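Local coordinates for protein pentafunctional AROM polypeptide (Schizosaccharomyces pombe, PDB 5SWV) that probably catalyses the dehydration of 3-dehydroquinate and the NADPH-dependent reduction of 3-dehydroshikimate, two successive steps of the shikimate pathway, at residues Arg150-Glu153 and Trp154-Val158; Glu184-Arg187 and Thr188-Thr191. All blocks are in the same frame, centred on the assembly; numbering follows the deposited sequence.

Contact 1: Arg150-Glu153 and Trp154-Val158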
loop_
_atom_site.group_PDB
_atom_site.type_symbol
_atom_site.label_atom_id
_atom_site.label_comp_id
_atom_site.label_asym_id
_atom_site.label_seq_id
_atom_site.Cartn_x
_atom_site.Cartn_y
_atom_site.Cartn_z
ATOM N N ARG A 150 -28.450 -18.938 19.124
ATOM C CA ARG A 150 -28.880 -20.315 18.799
ATOM C C ARG A 150 -28.612 -20.575 17.317
ATOM O O ARG A 150 -29.542 -20.547 16.517
ATOM C CB ARG A 150 -30.381 -20.494 19.054
ATOM C CG ARG A 150 -30.813 -20.451 20.517
ATOM C CD ARG A 150 -32.345 -20.373 20.667
ATOM N NE ARG A 150 -32.976 -19.297 19.871
ATOM C CZ ARG A 150 -32.881 -17.979 20.115
ATOM N NH1 ARG A 150 -32.160 -17.501 21.140
ATOM N NH2 ARG A 150 -33.504 -17.116 19.315
ATOM N N PRO A 151 -27.351 -20.844 16.943
ATOM C CA PRO A 151 -26.977 -20.752 15.545
ATOM C C PRO A 151 -26.970 -22.092 14.814
ATOM O O PRO A 151 -25.941 -22.491 14.287
ATOM C CB PRO A 151 -25.568 -20.174 15.654
ATOM C CG PRO A 151 -25.012 -20.830 16.885
ATOM C CD PRO A 151 -26.175 -21.166 17.776
ATOM N N HIS A 152 -28.106 -22.781 14.751
ATOM C CA HIS A 152 -28.175 -24.073 14.047
ATOM C C HIS A 152 -27.836 -23.933 12.553
ATOM O O HIS A 152 -27.037 -24.715 12.021
ATOM C CB HIS A 152 -29.544 -24.743 14.227
ATOM C CG HIS A 152 -29.645 -26.111 13.597
ATOM N ND1 HIS A 152 -30.792 -26.568 12.971
ATOM C CD2 HIS A 152 -28.736 -27.114 13.487
ATOM C CE1 HIS A 152 -30.590 -27.794 12.517
ATOM N NE2 HIS A 152 -29.350 -28.147 12.814
ATOM N N GLU A 153 -28.414 -22.925 11.903
ATOM C CA GLU A 153 -28.271 -22.757 10.461
ATOM C C GLU A 153 -26.904 -22.216 10.099
ATOM O O GLU A 153 -26.370 -22.594 9.058
ATOM C CB GLU A 153 -29.371 -21.881 9.854
ATOM C CG GLU A 153 -30.784 -22.417 10.048
ATOM C CD GLU A 153 -31.450 -21.875 11.320
ATOM O OE1 GLU A 153 -30.763 -21.726 12.356
ATOM O OE2 GLU A 153 -32.665 -21.579 11.300
ATOM N N TRP A 154 -26.348 -21.338 10.941
ATOM C CA TRP A 154 -24.971 -20.846 10.754
ATOM C C TRP A 154 -23.949 -21.974 10.847
ATOM O O TRP A 154 -22.998 -22.018 10.071
ATOM C CB TRP A 154 -24.596 -19.750 11.759
ATOM C CG TRP A 154 -25.278 -18.432 11.525
ATOM C CD1 TRP A 154 -26.176 -17.820 12.352
ATOM C CD2 TRP A 154 -25.122 -17.568 10.392
ATOM N NE1 TRP A 154 -26.588 -16.626 11.805
ATOM C CE2 TRP A 154 -25.957 -16.450 10.600
ATOM C CE3 TRP A 154 -24.358 -17.629 9.220
ATOM C CZ2 TRP A 154 -26.048 -15.403 9.679
ATOM C CZ3 TRP A 154 -24.457 -16.588 8.296
ATOM C CH2 TRP A 154 -25.292 -15.493 8.537
ATOM N N MET A 155 -24.142 -22.883 11.792
ATOM C CA MET A 155 -23.192 -23.975 11.978
ATOM C C MET A 155 -23.236 -25.001 10.840
ATOM O O MET A 155 -22.203 -25.596 10.531
ATOM C CB MET A 155 -23.360 -24.641 13.355
ATOM C CG MET A 155 -23.010 -23.731 14.537
ATOM S SD MET A 155 -21.314 -23.111 14.528
ATOM C CE MET A 155 -20.491 -24.432 15.434
ATOM N N GLN A 156 -24.393 -25.193 10.204
ATOM C CA GLN A 156 -24.455 -26.004 8.972
ATOM C C GLN A 156 -23.601 -25.432 7.861
ATOM O O GLN A 156 -22.920 -26.164 7.159
ATOM C CB GLN A 156 -25.874 -26.112 8.450
ATOM C CG GLN A 156 -26.742 -26.998 9.293
ATOM C CD GLN A 156 -28.175 -26.900 8.857
ATOM O OE1 GLN A 156 -28.890 -25.970 9.243
ATOM N NE2 GLN A 156 -28.603 -27.836 8.019
ATOM N N LYS A 157 -23.673 -24.116 7.710
ATOM C CA LYS A 157 -22.827 -23.380 6.780
ATOM C C LYS A 157 -21.334 -23.452 7.099
ATOM O O LYS A 157 -20.521 -23.564 6.187
ATOM C CB LYS A 157 -23.269 -21.911 6.696
ATOM C CG LYS A 157 -24.625 -21.703 6.048
ATOM C CD LYS A 157 -24.713 -22.412 4.705
ATOM C CE LYS A 157 -25.800 -21.834 3.834
ATOM N NZ LYS A 157 -27.112 -22.377 4.218
ATOM N N VAL A 158 -20.974 -23.375 8.372
ATOM C CA VAL A 158 -19.572 -23.510 8.755
ATOM C C VAL A 158 -19.075 -24.926 8.437
ATOM O O VAL A 158 -17.960 -25.092 7.949
ATOM C CB VAL A 158 -19.352 -23.105 10.228
ATOM C CG1 VAL A 158 -17.961 -23.489 10.737
ATOM C CG2 VAL A 158 -19.546 -21.604 10.364
#
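Pro151 lays its ring against Trp154 and Met155, one turn further along. Pro151 CB comes to the edge of the indole near its plane, 4.1 Å from Trp154 CD1, while Pro151 CG lies 4.2 Å from Met155 CG. Pro151 occupies the N-cap of the helix and is the centre of an inverse gamma turn. At the N-cap the backbone N has no helical partner, so a proline, which has no N-H, forfeits no helical bond, and its carbonyl still accepts from Met155 N, with Pro151 O 3.1 Å from that nitrogen.

Trp154, with CG anti to the carbonyl carbon (chi1 -71°), turns its indole into the protein, where the large ring stacks with Trp148, meets Trp146 edge-to-face and has its NE1 satisfied by the carbonyl of Trp146. This helix, 152-162, is the crossover between strands 134-140 and 167-173 in a beta-alpha-beta unit of the type I dehydroquinase TIM barrel, and Trp154 rests on Leu170 of the second strand.

His152 and Gln156 are exposed, as suits polar residues, and their flat groups overlie one another. Gln156 OE1 sits over the centre of one face of the His152 imidazole, 4.1 Å above it, with ring and amide planes only 12° apart. Gln156 N bonds to His152 O at 3.2 Å, the i to i+4 bond of the same pair. Glu153, partly exposed, reaches the same amide with its aliphatic part, CG lying 4.1 Å from Gln156 OE1, and its carboxylate is turned 37° from the amide plane. Lys157 packs CG 3.6 Å from Glu153 O, and its ammonium makes a cation-pi contact with Trp139.

Contact 2: Glu184-Arg187 and Thr188-Thr191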
loop_
_atom_site.group_PDB
_atom_site.type_symbol
_atom_site.label_atom_id
_atom_site.label_comp_id
_atom_site.label_asym_id
_atom_site.label_seq_id
_atom_site.Cartn_x
_atom_site.Cartn_y
_atom_site.Cartn_z
ATOM N N GLU A 184 -20.938 -11.141 18.932
ATOM C CA GLU A 184 -19.638 -11.193 19.623
ATOM C C GLU A 184 -19.470 -12.428 20.515
ATOM O O GLU A 184 -18.393 -13.013 20.549
ATOM C CB GLU A 184 -19.376 -9.930 20.453
ATOM C CG GLU A 184 -19.259 -8.617 19.674
ATOM C CD GLU A 184 -18.317 -8.664 18.480
ATOM O OE1 GLU A 184 -17.171 -9.155 18.628
ATOM O OE2 GLU A 184 -18.741 -8.194 17.389
ATOM N N GLU A 185 -20.520 -12.814 21.234
ATOM C CA GLU A 185 -20.540 -14.107 21.946
ATOM C C GLU A 185 -20.206 -15.245 21.000
ATOM O O GLU A 185 -19.330 -16.063 21.290
ATOM C CB GLU A 185 -21.904 -14.378 22.575
ATOM C CG GLU A 185 -22.043 -13.792 23.963
ATOM C CD GLU A 185 -23.468 -13.351 24.313
ATOM O OE1 GLU A 185 -24.469 -13.862 23.730
ATOM O OE2 GLU A 185 -23.584 -12.473 25.201
ATOM N N PHE A 186 -20.909 -15.267 19.868
ATOM C CA PHE A 186 -20.677 -16.249 18.830
ATOM C C PHE A 186 -19.225 -16.196 18.334
ATOM O O PHE A 186 -18.564 -17.219 18.278
ATOM C CB PHE A 186 -21.672 -16.062 17.673
ATOM C CG PHE A 186 -21.473 -17.036 16.537
ATOM C CD1 PHE A 186 -22.081 -18.286 16.560
ATOM C CD2 PHE A 186 -20.658 -16.711 15.455
ATOM C CE1 PHE A 186 -21.889 -19.192 15.528
ATOM C CE2 PHE A 186 -20.456 -17.616 14.423
ATOM C CZ PHE A 186 -21.074 -18.857 14.458
ATOM N N ARG A 187 -18.728 -15.006 18.010
ATOM C CA ARG A 187 -17.352 -14.857 17.581
ATOM C C ARG A 187 -16.398 -15.521 18.561
ATOM O O ARG A 187 -15.481 -16.223 18.135
ATOM C CB ARG A 187 -16.977 -13.386 17.389
ATOM C CG ARG A 187 -15.479 -13.135 17.346
ATOM C CD ARG A 187 -15.042 -12.033 16.409
ATOM N NE ARG A 187 -15.987 -10.926 16.255
ATOM C CZ ARG A 187 -16.235 -10.273 15.107
ATOM N NH1 ARG A 187 -15.638 -10.602 13.967
ATOM N NH2 ARG A 187 -17.112 -9.270 15.089
ATOM N N THR A 188 -16.606 -15.306 19.863
ATOM C CA THR A 188 -15.686 -15.858 20.870
ATOM C C THR A 188 -15.726 -17.397 20.840
ATOM O O THR A 188 -14.675 -18.031 20.819
ATOM C CB THR A 188 -15.948 -15.304 22.299
ATOM O OG1 THR A 188 -15.786 -13.887 22.306
ATOM C CG2 THR A 188 -14.962 -15.870 23.295
ATOM N N ARG A 189 -16.928 -17.973 20.788
ATOM C CA ARG A 189 -17.111 -19.433 20.849
ATOM C C ARG A 189 -16.523 -20.203 19.654
ATOM O O ARG A 189 -15.862 -21.228 19.836
ATOM C CB ARG A 189 -18.603 -19.794 20.966
ATOM C CG ARG A 189 -19.284 -19.361 22.251
ATOM C CD ARG A 189 -20.547 -20.177 22.525
ATOM N NE ARG A 189 -21.530 -20.159 21.420
ATOM C CZ ARG A 189 -22.457 -19.212 21.192
ATOM N NH1 ARG A 189 -22.568 -18.130 21.976
ATOM N NH2 ARG A 189 -23.283 -19.340 20.149
ATOM N N ILE A 190 -16.826 -19.722 18.449
ATOM C CA ILE A 190 -16.382 -20.341 17.194
ATOM C C ILE A 190 -14.867 -20.222 17.010
ATOM O O ILE A 190 -14.231 -21.143 16.490
ATOM C CB ILE A 190 -17.140 -19.745 15.966
ATOM C CG1 ILE A 190 -16.947 -20.584 14.701
ATOM C CG2 ILE A 190 -16.725 -18.310 15.664
ATOM C CD1 ILE A 190 -17.838 -21.799 14.652
ATOM N N THR A 191 -14.309 -19.092 17.439
ATOM C CA THR A 191 -12.883 -18.824 17.339
ATOM C C THR A 191 -12.064 -19.713 18.274
ATOM O O THR A 191 -10.937 -20.066 17.936
ATOM C CB THR A 191 -12.611 -17.337 17.614
ATOM O OG1 THR A 191 -13.271 -16.579 16.602
ATOM C CG2 THR A 191 -11.125 -16.995 17.599
HETATM O O HOH W 1 -16.189 -11.192 20.870
#
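Four successive i to i+4 bonds carry the backbone of helix 177-193 through Glu184-Thr191, and the one from Ile190 N to Phe186 O is almost straight, with an N-H...O angle of 179°. Arg187 O accepts twice, from Thr191 N and from Thr191 OG1 (2.7 Å), the two donors coming from opposite faces of the carbonyl plane. A threonine suits this place because its hydroxyl, anti to the carbonyl carbon (chi1 -63°), can fold back onto the preceding turn.

Phe186 is packed from two directions. Ile190 CB lies over one face, offset toward the rim, and Ile190 CG2 is 4.0 Å from Phe186 CE2. At the ring edge comes Arg189, whose NH2 is 3.9 Å from Phe186 CD1; the guanidinium stands 87° to the ring, lays one face over Phe186 CA and passes NH2 on to the carbonyl of Trp148.

Arg187 grips Glu184 side-on, its NE bonded to Glu184 OE1 and its NH2 forming a salt bridge with Glu184 OE2 at 3.0 Å, both on the syn side, though NE stands well out of the carboxylate plane. Asn214 OD1 accepts from NH1, so bonds on two sides restrain the rotation of the guanidinium. A water donates to Glu184 O and Glu184 OE1 and accepts from Thr188 OG1 at 3.1 Å, tying this pair to the next turn.

Phe186 and Ile190 face Leu200 and Leu198 of strand 198-203, whereas Glu185, Thr188 and Thr191 are exposed; such a division is that of an amphipathic crossover helix, here joining strands 167-173 and 198-203 in the TIM barrel of a type I dehydroquinase.

Overall arrangement
Both contacts lie in successive crossover helices of one TIM barrel, and strand 167-173 is common to their two beta-alpha-beta units. Contact 1 is at the surface and covers the start of its helix; contact 2 lies within its helix and is partly buried. They meet directly, their centres about 13 Å apart: Met155 SD approaches Ile190 CD1 at 3.7 Å, and Pro151 CG approaches Phe186 CE1 at 3.8 Å. Contact 1 sets a proline at the N-cap position and a buried tryptophan against helix 177-193 and strand 167-173, with exposed polar residues besides, whereas contact 2 pairs Arg187 with Glu184 and Asn214 beside an apolar face against strand 198-203. Trp148 joins the two, stacking with Trp154 and meeting Phe186.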